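Local coordinates for isomaltodextranase (Arthrobacter globiformis, PDB 5AWP), which hydrolyses alpha-1,6-glucosidic linkages in polysaccharides, removing successive isomaltose units from the non-reducing ends of the chains, at residues G261-I266 with Q310-G315; G122-P127 with Y197-F202; R39-Y44 with D76-D81. One frame throughout, in Å; residues are numbered along the deposited sequence.

Interaction 1: G261-I266 with Q310-G315. With BGC (beta-D-glucopyranose), chain B.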
loop_
_atom_site.group_PDB
_atom_site.type_symbol
_atom_site.label_atom_id
_atom_site.label_comp_id
_atom_site.label_asym_id
_atom_site.label_seq_id
_atom_site.Cartn_x
_atom_site.Cartn_y
_atom_site.Cartn_z
ATOM N N GLY A 261 -2.327 -6.949 -7.008
ATOM C CA GLY A 261 -1.133 -6.597 -6.254
ATOM C C GLY A 261 -1.424 -6.193 -4.816
ATOM O O GLY A 261 -2.572 -6.000 -4.442
ATOM N N ASP A 262 -0.364 -6.063 -4.011
ATOM C CA ASP A 262 -0.481 -5.562 -2.646
ATOM C C ASP A 262 0.025 -4.136 -2.490
ATOM O O ASP A 262 -0.583 -3.347 -1.741
ATOM C CB ASP A 262 0.286 -6.462 -1.665
ATOM C CG ASP A 262 -0.241 -7.876 -1.638
ATOM O OD1 ASP A 262 -1.479 -8.030 -1.576
ATOM O OD2 ASP A 262 0.579 -8.817 -1.695
ATOM N N LEU A 263 1.168 -3.837 -3.112
ATOM C CA LEU A 263 1.758 -2.494 -3.061
ATOM C C LEU A 263 1.863 -1.914 -4.464
ATOM O O LEU A 263 2.160 -2.653 -5.416
ATOM C CB LEU A 263 3.187 -2.525 -2.465
ATOM C CG LEU A 263 3.349 -2.537 -0.948
ATOM C CD1 LEU A 263 2.964 -3.861 -0.349
ATOM C CD2 LEU A 263 4.783 -2.217 -0.562
ATOM N N VAL A 264 1.664 -0.598 -4.572
ATOM C CA VAL A 264 2.005 0.157 -5.799
ATOM C C VAL A 264 2.867 1.394 -5.484
ATOM O O VAL A 264 2.592 2.136 -4.542
ATOM C CB VAL A 264 0.765 0.601 -6.581
ATOM C CG1 VAL A 264 0.082 -0.611 -7.220
ATOM C CG2 VAL A 264 -0.220 1.365 -5.696
ATOM N N ARG A 265 3.915 1.599 -6.264
ATOM C CA ARG A 265 4.702 2.828 -6.191
ATOM C C ARG A 265 3.837 4.011 -6.623
ATOM O O ARG A 265 3.105 3.924 -7.619
ATOM C CB ARG A 265 5.988 2.747 -7.053
ATOM C CG ARG A 265 7.193 2.205 -6.291
ATOM C CD ARG A 265 8.009 3.299 -5.601
ATOM N NE ARG A 265 8.427 4.271 -6.620
ATOM C CZ ARG A 265 9.426 4.065 -7.486
ATOM N NH1 ARG A 265 10.162 2.985 -7.402
ATOM N NH2 ARG A 265 9.674 4.943 -8.450
ATOM N N ILE A 266 3.916 5.102 -5.858
ATOM C CA ILE A 266 3.106 6.287 -6.129
ATOM C C ILE A 266 3.938 7.527 -6.473
ATOM O O ILE A 266 3.379 8.621 -6.532
ATOM C CB ILE A 266 2.105 6.587 -4.979
ATOM C CG1 ILE A 266 2.766 6.633 -3.586
ATOM C CG2 ILE A 266 1.002 5.529 -4.987
ATOM C CD1 ILE A 266 3.843 7.679 -3.361
ATOM N N GLN A 310 -7.447 -3.116 0.297
ATOM C CA GLN A 310 -7.258 -2.395 -0.969
ATOM C C GLN A 310 -5.770 -2.421 -1.322
ATOM O O GLN A 310 -5.217 -3.501 -1.398
ATOM C CB GLN A 310 -7.845 -0.998 -0.877
ATOM C CG GLN A 310 -9.314 -0.996 -0.481
ATOM C CD GLN A 310 -10.172 -1.853 -1.438
ATOM O OE1 GLN A 310 -10.107 -1.695 -2.655
ATOM N NE2 GLN A 310 -10.962 -2.746 -0.882
ATOM N N LEU A 311 -5.102 -1.273 -1.514
ATOM C CA LEU A 311 -3.671 -1.275 -1.793
ATOM C C LEU A 311 -2.900 -0.603 -0.676
ATOM O O LEU A 311 -3.404 0.318 -0.013
ATOM C CB LEU A 311 -3.378 -0.529 -3.117
ATOM C CG LEU A 311 -3.623 -1.310 -4.409
ATOM C CD1 LEU A 311 -3.720 -0.372 -5.619
ATOM C CD2 LEU A 311 -2.539 -2.350 -4.584
ATOM N N ILE A 312 -1.662 -1.051 -0.500
ATOM C CA ILE A 312 -0.668 -0.299 0.271
ATOM C C ILE A 312 0.130 0.596 -0.692
ATOM O O ILE A 312 0.660 0.117 -1.671
ATOM C CB ILE A 312 0.276 -1.248 1.020
ATOM C CG1 ILE A 312 -0.512 -1.972 2.107
ATOM C CG2 ILE A 312 1.447 -0.444 1.635
ATOM C CD1 ILE A 312 0.135 -3.206 2.693
ATOM N N LEU A 313 0.221 1.888 -0.404
ATOM C CA LEU A 313 0.920 2.805 -1.280
ATOM C C LEU A 313 2.408 2.846 -0.915
ATOM O O LEU A 313 2.758 2.923 0.262
ATOM C CB LEU A 313 0.284 4.193 -1.202
ATOM C CG LEU A 313 -1.221 4.226 -1.451
ATOM C CD1 LEU A 313 -1.718 5.668 -1.456
ATOM C CD2 LEU A 313 -1.588 3.531 -2.773
ATOM N N ASP A 314 3.259 2.761 -1.935
ATOM C CA ASP A 314 4.689 2.582 -1.762
ATOM C C ASP A 314 5.379 3.890 -2.133
ATOM O O ASP A 314 5.368 4.307 -3.296
ATOM C CB ASP A 314 5.128 1.371 -2.607
ATOM C CG ASP A 314 6.635 1.152 -2.634
ATOM O OD1 ASP A 314 7.370 1.832 -1.889
ATOM O OD2 ASP A 314 7.062 0.305 -3.443
ATOM N N GLY A 315 5.903 4.580 -1.132
ATOM C CA GLY A 315 6.702 5.813 -1.342
ATOM C C GLY A 315 8.171 5.604 -1.683
ATOM O O GLY A 315 8.963 6.557 -1.721
HETATM C C2 BGC B . 12.692 1.682 -10.243
HETATM C C3 BGC B . 13.695 1.831 -9.109
HETATM C C4 BGC B . 14.835 0.841 -9.329
HETATM C C5 BGC B . 15.481 1.065 -10.678
HETATM C C6 BGC B . 16.532 0.006 -10.953
HETATM C C1 BGC B . 13.393 1.891 -11.583
HETATM O O1 BGC B . 12.467 1.607 -12.627
HETATM O O2 BGC B . 11.581 2.592 -10.115
HETATM O O3 BGC B . 13.068 1.546 -7.847
HETATM O O4 BGC B . 15.835 0.965 -8.310
HETATM O O5 BGC B . 14.491 0.980 -11.698
HETATM O O6 BGC B . 17.069 0.294 -12.238
#

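Interaction 2: G122-P127 with Y197-F202. With BGC (beta-D-glucopyranose), chain B.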
loop_
_atom_site.group_PDB
_atom_site.type_symbol
_atom_site.label_atom_id
_atom_site.label_comp_id
_atom_site.label_asym_id
_atom_site.label_seq_id
_atom_site.Cartn_x
_atom_site.Cartn_y
_atom_site.Cartn_z
ATOM N N GLY A 122 14.358 -10.427 0.634
ATOM C CA GLY A 122 13.441 -9.786 -0.312
ATOM C C GLY A 122 14.064 -9.766 -1.680
ATOM O O GLY A 122 15.265 -9.570 -1.795
ATOM N N VAL A 123 13.274 -9.971 -2.723
ATOM C CA VAL A 123 13.829 -10.065 -4.068
ATOM C C VAL A 123 13.166 -9.085 -5.037
ATOM O O VAL A 123 11.930 -8.992 -5.105
ATOM C CB VAL A 123 13.693 -11.501 -4.643
ATOM C CG1 VAL A 123 14.092 -11.514 -6.113
ATOM C CG2 VAL A 123 14.587 -12.469 -3.876
ATOM N N TYR A 124 14.003 -8.417 -5.824
ATOM C CA TYR A 124 13.566 -7.614 -6.968
ATOM C C TYR A 124 13.737 -8.456 -8.205
ATOM O O TYR A 124 14.873 -8.790 -8.580
ATOM C CB TYR A 124 14.420 -6.368 -7.059
ATOM C CG TYR A 124 14.229 -5.446 -8.239
ATOM C CD1 TYR A 124 14.790 -5.761 -9.464
ATOM C CD2 TYR A 124 13.596 -4.202 -8.112
ATOM C CE1 TYR A 124 14.684 -4.923 -10.542
ATOM C CE2 TYR A 124 13.480 -3.354 -9.218
ATOM C CZ TYR A 124 14.044 -3.743 -10.433
ATOM O OH TYR A 124 14.020 -2.985 -11.591
ATOM N N TYR A 125 12.622 -8.823 -8.821
ATOM C CA TYR A 125 12.663 -9.455 -10.146
ATOM C C TYR A 125 11.302 -9.445 -10.760
ATOM O O TYR A 125 10.277 -9.411 -10.040
ATOM C CB TYR A 125 13.189 -10.897 -10.111
ATOM C CG TYR A 125 13.952 -11.245 -11.385
ATOM C CD1 TYR A 125 15.219 -10.747 -11.595
ATOM C CD2 TYR A 125 13.394 -12.044 -12.384
ATOM C CE1 TYR A 125 15.920 -11.024 -12.751
ATOM C CE2 TYR A 125 14.104 -12.336 -13.552
ATOM C CZ TYR A 125 15.365 -11.811 -13.723
ATOM O OH TYR A 125 16.104 -12.080 -14.847
ATOM N N ASN A 126 11.301 -9.459 -12.088
ATOM C CA ASN A 126 10.086 -9.503 -12.864
ATOM C C ASN A 126 9.995 -10.870 -13.522
ATOM O O ASN A 126 10.841 -11.201 -14.327
ATOM C CB ASN A 126 10.068 -8.376 -13.920
ATOM C CG ASN A 126 8.739 -8.286 -14.675
ATOM O OD1 ASN A 126 8.065 -9.289 -14.919
ATOM N ND2 ASN A 126 8.368 -7.061 -15.071
ATOM N N PRO A 127 8.940 -11.655 -13.217
ATOM C CA PRO A 127 8.928 -13.046 -13.748
ATOM C C PRO A 127 8.581 -13.145 -15.235
ATOM O O PRO A 127 8.555 -14.236 -15.794
ATOM C CB PRO A 127 7.876 -13.741 -12.888
ATOM C CG PRO A 127 6.976 -12.640 -12.435
ATOM C CD PRO A 127 7.839 -11.417 -12.271
ATOM N N TYR A 197 8.497 -11.154 0.060
ATOM C CA TYR A 197 8.343 -9.862 -0.613
ATOM C C TYR A 197 9.042 -9.854 -2.000
ATOM O O TYR A 197 10.264 -9.980 -2.086
ATOM C CB TYR A 197 8.941 -8.780 0.301
ATOM C CG TYR A 197 8.807 -7.350 -0.186
ATOM C CD1 TYR A 197 7.570 -6.705 -0.189
ATOM C CD2 TYR A 197 9.917 -6.639 -0.609
ATOM C CE1 TYR A 197 7.454 -5.388 -0.602
ATOM C CE2 TYR A 197 9.815 -5.322 -1.023
ATOM C CZ TYR A 197 8.578 -4.692 -1.003
ATOM O OH TYR A 197 8.462 -3.391 -1.449
ATOM N N LEU A 198 8.243 -9.730 -3.066
ATOM C CA LEU A 198 8.742 -9.741 -4.441
ATOM C C LEU A 198 8.400 -8.414 -5.080
ATOM O O LEU A 198 7.218 -8.053 -5.201
ATOM C CB LEU A 198 8.098 -10.862 -5.237
ATOM C CG LEU A 198 8.603 -11.040 -6.657
ATOM C CD1 LEU A 198 10.065 -11.436 -6.648
ATOM C CD2 LEU A 198 7.745 -12.081 -7.338
ATOM N N ARG A 199 9.439 -7.717 -5.517
ATOM C CA ARG A 199 9.351 -6.359 -5.992
ATOM C C ARG A 199 9.493 -6.399 -7.503
ATOM O O ARG A 199 10.593 -6.694 -8.035
ATOM C CB ARG A 199 10.487 -5.575 -5.341
ATOM C CG ARG A 199 10.415 -4.094 -5.534
ATOM C CD ARG A 199 11.161 -3.349 -4.416
ATOM N NE ARG A 199 11.089 -1.918 -4.671
ATOM C CZ ARG A 199 10.095 -1.112 -4.304
ATOM N NH1 ARG A 199 9.031 -1.565 -3.654
ATOM N NH2 ARG A 199 10.170 0.175 -4.615
ATOM N N ILE A 200 8.376 -6.160 -8.178
ATOM C CA ILE A 200 8.218 -6.399 -9.609
ATOM C C ILE A 200 8.156 -5.068 -10.376
ATOM O O ILE A 200 7.188 -4.330 -10.302
ATOM C CB ILE A 200 6.925 -7.203 -9.889
ATOM C CG1 ILE A 200 6.917 -8.496 -9.054
ATOM C CG2 ILE A 200 6.799 -7.480 -11.371
ATOM C CD1 ILE A 200 5.744 -9.413 -9.296
ATOM N N ASP A 201 9.174 -4.794 -11.159
ATOM C CA ASP A 201 9.326 -3.498 -11.797
ATOM C C ASP A 201 9.256 -3.661 -13.313
ATOM O O ASP A 201 9.369 -4.769 -13.832
ATOM C CB ASP A 201 10.700 -2.939 -11.377
ATOM C CG ASP A 201 10.921 -1.484 -11.769
ATOM O OD1 ASP A 201 9.945 -0.786 -12.083
ATOM O OD2 ASP A 201 12.104 -1.054 -11.724
ATOM N N PHE A 202 9.113 -2.529 -13.999
ATOM C CA PHE A 202 9.168 -2.422 -15.470
ATOM C C PHE A 202 7.931 -2.964 -16.217
ATOM O O PHE A 202 7.967 -3.121 -17.453
ATOM C CB PHE A 202 10.494 -2.959 -16.036
ATOM C CG PHE A 202 11.666 -2.073 -15.717
ATOM C CD1 PHE A 202 11.856 -0.878 -16.415
ATOM C CD2 PHE A 202 12.550 -2.395 -14.702
ATOM C CE1 PHE A 202 12.899 -0.034 -16.104
ATOM C CE2 PHE A 202 13.610 -1.548 -14.384
ATOM C CZ PHE A 202 13.783 -0.369 -15.090
HETATM C C2 BGC B . 12.692 1.682 -10.243
HETATM C C3 BGC B . 13.695 1.831 -9.109
HETATM C C4 BGC B . 14.835 0.841 -9.329
HETATM C C5 BGC B . 15.481 1.065 -10.678
HETATM C C6 BGC B . 16.532 0.006 -10.953
HETATM C C1 BGC B . 13.393 1.891 -11.583
HETATM O O1 BGC B . 12.467 1.607 -12.627
HETATM O O2 BGC B . 11.581 2.592 -10.115
HETATM O O3 BGC B . 13.068 1.546 -7.847
HETATM O O4 BGC B . 15.835 0.965 -8.310
HETATM O O5 BGC B . 14.491 0.980 -11.698
HETATM O O6 BGC B . 17.069 0.294 -12.238
#

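Interaction 3: R39-Y44 with D76-D81. With BGC (beta-D-glucopyranose), chain B.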
loop_
_atom_site.group_PDB
_atom_site.type_symbol
_atom_site.label_atom_id
_atom_site.label_comp_id
_atom_site.label_asym_id
_atom_site.label_seq_id
_atom_site.Cartn_x
_atom_site.Cartn_y
_atom_site.Cartn_z
ATOM N N ARG A 39 8.565 -3.407 6.915
ATOM C CA ARG A 39 9.838 -2.748 7.180
ATOM C C ARG A 39 10.949 -3.552 6.519
ATOM O O ARG A 39 11.057 -4.749 6.759
ATOM C CB ARG A 39 10.096 -2.666 8.681
ATOM C CG ARG A 39 8.950 -2.056 9.459
ATOM C CD ARG A 39 9.250 -1.933 10.962
ATOM N NE ARG A 39 8.027 -1.557 11.679
ATOM C CZ ARG A 39 7.851 -1.611 12.994
ATOM N NH1 ARG A 39 8.829 -1.988 13.814
ATOM N NH2 ARG A 39 6.680 -1.274 13.499
ATOM N N TYR A 40 11.778 -2.890 5.722
ATOM C CA TYR A 40 12.904 -3.543 5.081
ATOM C C TYR A 40 14.078 -2.641 4.797
ATOM O O TYR A 40 13.992 -1.410 4.980
ATOM C CB TYR A 40 12.454 -4.305 3.827
ATOM C CG TYR A 40 11.965 -3.538 2.625
ATOM C CD1 TYR A 40 10.651 -3.086 2.536
ATOM C CD2 TYR A 40 12.778 -3.370 1.524
ATOM C CE1 TYR A 40 10.186 -2.427 1.410
ATOM C CE2 TYR A 40 12.336 -2.709 0.399
ATOM C CZ TYR A 40 11.039 -2.239 0.338
ATOM O OH TYR A 40 10.614 -1.628 -0.826
ATOM N N TRP A 41 15.168 -3.267 4.359
ATOM C CA TRP A 41 16.334 -2.580 3.818
ATOM C C TRP A 41 16.516 -2.993 2.372
ATOM O O TRP A 41 16.218 -4.139 2.007
ATOM C CB TRP A 41 17.587 -2.947 4.616
ATOM C CG TRP A 41 18.831 -2.328 4.096
ATOM C CD1 TRP A 41 19.306 -1.093 4.399
ATOM C CD2 TRP A 41 19.784 -2.924 3.200
ATOM N NE1 TRP A 41 20.481 -0.860 3.725
ATOM C CE2 TRP A 41 20.811 -1.973 3.000
ATOM C CE3 TRP A 41 19.878 -4.173 2.561
ATOM C CZ2 TRP A 41 21.894 -2.212 2.175
ATOM C CZ3 TRP A 41 20.968 -4.422 1.752
ATOM C CH2 TRP A 41 21.964 -3.445 1.563
ATOM N N ASN A 42 16.961 -2.049 1.538
ATOM C CA ASN A 42 17.186 -2.302 0.133
ATOM C C ASN A 42 18.582 -1.800 -0.285
ATOM O O ASN A 42 19.066 -0.794 0.238
ATOM C CB ASN A 42 16.070 -1.626 -0.669
ATOM C CG ASN A 42 16.178 -1.868 -2.147
ATOM O OD1 ASN A 42 17.027 -1.285 -2.810
ATOM N ND2 ASN A 42 15.284 -2.707 -2.691
ATOM N N ILE A 43 19.207 -2.515 -1.222
ATOM C CA ILE A 43 20.559 -2.224 -1.711
ATOM C C ILE A 43 20.694 -0.932 -2.554
ATOM O O ILE A 43 21.789 -0.599 -2.996
ATOM C CB ILE A 43 21.100 -3.384 -2.602
ATOM C CG1 ILE A 43 20.311 -3.495 -3.920
ATOM C CG2 ILE A 43 21.054 -4.711 -1.866
ATOM C CD1 ILE A 43 21.012 -4.309 -4.993
ATOM N N TYR A 44 19.604 -0.198 -2.751
ATOM C CA TYR A 44 19.604 0.983 -3.617
ATOM C C TYR A 44 20.653 2.023 -3.226
ATOM O O TYR A 44 21.199 2.691 -4.097
ATOM C CB TYR A 44 18.224 1.616 -3.605
ATOM C CG TYR A 44 17.954 2.694 -4.641
ATOM C CD1 TYR A 44 17.580 2.361 -5.949
ATOM C CD2 TYR A 44 18.023 4.047 -4.307
ATOM C CE1 TYR A 44 17.324 3.344 -6.892
ATOM C CE2 TYR A 44 17.753 5.031 -5.240
ATOM C CZ TYR A 44 17.383 4.682 -6.513
ATOM O OH TYR A 44 17.091 5.648 -7.427
ATOM N N ASP A 76 13.517 -6.480 9.150
ATOM C CA ASP A 76 14.106 -7.796 9.102
ATOM C C ASP A 76 14.029 -8.443 7.730
ATOM O O ASP A 76 14.241 -9.624 7.589
ATOM C CB ASP A 76 13.524 -8.668 10.216
ATOM C CG ASP A 76 12.072 -8.834 10.102
ATOM O OD1 ASP A 76 11.523 -8.547 9.022
ATOM O OD2 ASP A 76 11.467 -9.238 11.103
ATOM N N ILE A 77 13.752 -7.644 6.714
ATOM C CA ILE A 77 13.909 -8.088 5.339
ATOM C C ILE A 77 15.074 -7.317 4.735
ATOM O O ILE A 77 15.107 -6.093 4.820
ATOM C CB ILE A 77 12.621 -7.844 4.528
ATOM C CG1 ILE A 77 11.532 -8.801 4.966
ATOM C CG2 ILE A 77 12.865 -7.981 3.029
ATOM C CD1 ILE A 77 10.144 -8.328 4.593
ATOM N N ALA A 78 16.040 -8.036 4.168
ATOM C CA ALA A 78 17.044 -7.443 3.290
ATOM C C ALA A 78 16.650 -7.763 1.864
ATOM O O ALA A 78 16.437 -8.918 1.537
ATOM C CB ALA A 78 18.432 -7.977 3.587
ATOM N N CYS A 79 16.535 -6.714 1.045
ATOM C CA CYS A 79 15.902 -6.774 -0.259
ATOM C C CYS A 79 16.892 -6.362 -1.330
ATOM O O CYS A 79 17.499 -5.307 -1.241
ATOM C CB CYS A 79 14.683 -5.841 -0.317
ATOM S SG CYS A 79 13.615 -6.104 -1.764
ATOM N N THR A 80 17.082 -7.217 -2.322
ATOM C CA THR A 80 17.862 -6.859 -3.493
ATOM C C THR A 80 17.053 -5.862 -4.372
ATOM O O THR A 80 15.895 -5.579 -4.113
ATOM C CB THR A 80 18.319 -8.106 -4.278
ATOM O OG1 THR A 80 17.178 -8.797 -4.811
ATOM C CG2 THR A 80 19.100 -9.063 -3.362
ATOM N N ASP A 81 17.704 -5.288 -5.370
ATOM C CA ASP A 81 17.071 -4.338 -6.268
ATOM C C ASP A 81 17.514 -4.640 -7.709
ATOM O O ASP A 81 17.715 -5.817 -8.063
ATOM C CB ASP A 81 17.393 -2.911 -5.834
ATOM C CG ASP A 81 16.341 -1.917 -6.308
ATOM O OD1 ASP A 81 15.225 -1.934 -5.763
ATOM O OD2 ASP A 81 16.626 -1.171 -7.269
HETATM C C2 BGC B . 12.692 1.682 -10.243
HETATM C C3 BGC B . 13.695 1.831 -9.109
HETATM C C4 BGC B . 14.835 0.841 -9.329
HETATM C C5 BGC B . 15.481 1.065 -10.678
HETATM C C6 BGC B . 16.532 0.006 -10.953
HETATM C C1 BGC B . 13.393 1.891 -11.583
HETATM O O1 BGC B . 12.467 1.607 -12.627
HETATM O O2 BGC B . 11.581 2.592 -10.115
HETATM O O3 BGC B . 13.068 1.546 -7.847
HETATM O O4 BGC B . 15.835 0.965 -8.310
HETATM O O5 BGC B . 14.491 0.980 -11.698
HETATM O O6 BGC B . 17.069 0.294 -12.238
HETATM O O HOH W 1 9.599 -6.898 7.772
#

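Interaction 1: G261-I266 with Q310-G315
Asp262 and Val264 each accept a backbone hydrogen bond from the opposing strand, Ile312 N reaching Asp262 O at 2.8 Å and Asp314 N reaching Val264 O at 2.8 Å. Val264 N to Ile312 O and Ile266 N to Asp314 O complete the parallel ladder between two consecutive strands, 263-265 and 312-314, of the (beta/alpha)8 barrel of a family 27 glycoside hydrolase. Arg265 lies on the same face as Asp314, yet the two charges do not pair. The carboxylate meets the aliphatic stem instead, with Asp314 OD2 3.4 Å from Arg265 CG and the carboxylate plane at 88° to the guanidinium. Asp314 OD2 forms a salt bridge with Arg199, while OD1 accepts from Asp316 N. Bends at chi2 (-90°) and chi3 (-57°) carry the Arg265 guanidinium to the glucose, where NH1 donates to BGC O2 at 3.1 Å and weakly to O3; Asp269, Asp316 and Asn267 O also hold this group. At the other end of the strand, the Asp262 carboxylate turns from Ile312 to Arg27, Ser29 and Val243 N. Apolar contacts lie on both faces of the pair. Leu263 CG touches Ile312 CG2 at 3.8 Å beside Arg265 and Asp314, whereas on the reverse face Val264 CG2 touches two leucine methyls, Leu311 CD1 and Leu313 CD2, each at 3.9 Å, in directions about a right angle apart.

Interaction 2: G122-P127 with Y197-F202
Tyr124 and Asp201 meet at the C-terminal mouth of the catalytic (beta/alpha)8 barrel, where the neighbouring parallel strands 120-124 and 197-200 run out into active-site loops. Asp201 OD2 accepts from Tyr124 OH at 2.7 Å on its anti lone pair, with the ring at 75° to the carboxylate. Asp201 is probably the nucleophile. The same OD2 also accepts from the anomeric hydroxyl, BGC O1, at 2.8 Å, so two hydroxyl donors grip one oxygen, and its partner OD1 takes a weak bond from Phe202 N. Both side chains reach this point because CG is anti to the backbone N in each, chi1 175° in Tyr124 and -170° in Asp201. Phe202 flanks them: Tyr124 OH lies at its ring edge, 3.2 Å from Phe202 CE2, while Phe202 CZ approaches BGC O1. The backbone at Asp201 is also held by Asn126, whose ND2 donates to Asp201 O at 2.8 Å, tilted from the carbonyl plane; Asn126 OD1 accepts from Leu128 N. Below the mouth the strands pair through Val123 N to Tyr197 O at 3.1 Å and a firm return bond from Arg199 N to Val123 O, whereas the last rung, Tyr125 N to Arg199 O, is weak and bent. On the helix-facing side, Leu198 CD1 packs against Val123 and Ile200 CD1 against Pro127, under helix 179-192. A bound alpha-glucose, probably the other half of an isomaltose, touches Tyr124 and Phe202. A carboxylate at the end of a barrel strand, facing the anomeric centre of a bound glucose, is consistent with the retaining active site of family 27 glycoside hydrolases.

Interaction 3: R39-Y44 with D76-D81
Asn42 and Asp81 form the tight, buried end of this contact between strands 39-42 and 77-79, which also pair through Trp41 N to Ile77 O at 2.9 Å and Cys79 N to Trp41 O at 2.8 Å. With CG anti to the backbone N (chi1 -178°), the Asn42 amide reaches both partners: ND2 donates to Asp81 OD1 at 3.2 Å, from 27° out of the carboxylate plane, while OD1 accepts from Tyr44 N in a capping bond at the start of helix 44-50. Ile43 CG1 presses on Asp81 CB at 3.5 Å. Held this way, Asp81 turns OD2 to the glucose and accepts from BGC O4, modelled at 2.5 Å, beside the edge of the Tyr44 ring. A leucine in place of Asn42 would probably leave Asp81 OD1 without this donor and Tyr44 N without its cap, setting the carboxylate freer to turn. Farther down, Cys79 CB packs on Tyr40 CD2 at 3.6 Å. The opposite end is looser: Arg39 and Asp76 are partly exposed, and a water donating to both Arg39 O and Asp76 OD1 links the two segments. Asp81, gripping the sugar just past the C-terminal end of strand 77-79, fits the active-site mouth of (beta/alpha)8 glycosidases.

How the interactions relate
All three contacts join parallel strands of one barrel sheet, and all end at the same glucose, but with different chemistry. Interaction 1 sends an arginine, itself surrounded by acidic partners; interaction 2 offers the probable nucleophile, held by a tyrosine hydroxyl; interaction 3 offers an aspartate steadied by an asparagine that also caps a helix. Interactions 1 and 2 are buried throughout, whereas interaction 3 has one partly exposed, hydrated end. Inside the barrel the Asp314 salt bridge ties interaction 1 to interaction 2, and the hydroxyls of Tyr197 and Tyr40 probably bond between interactions 2 and 3, whose strands 120-124 and 77-79 are adjacent. Interactions 1 and 3 do not touch directly; interaction 2 meets both.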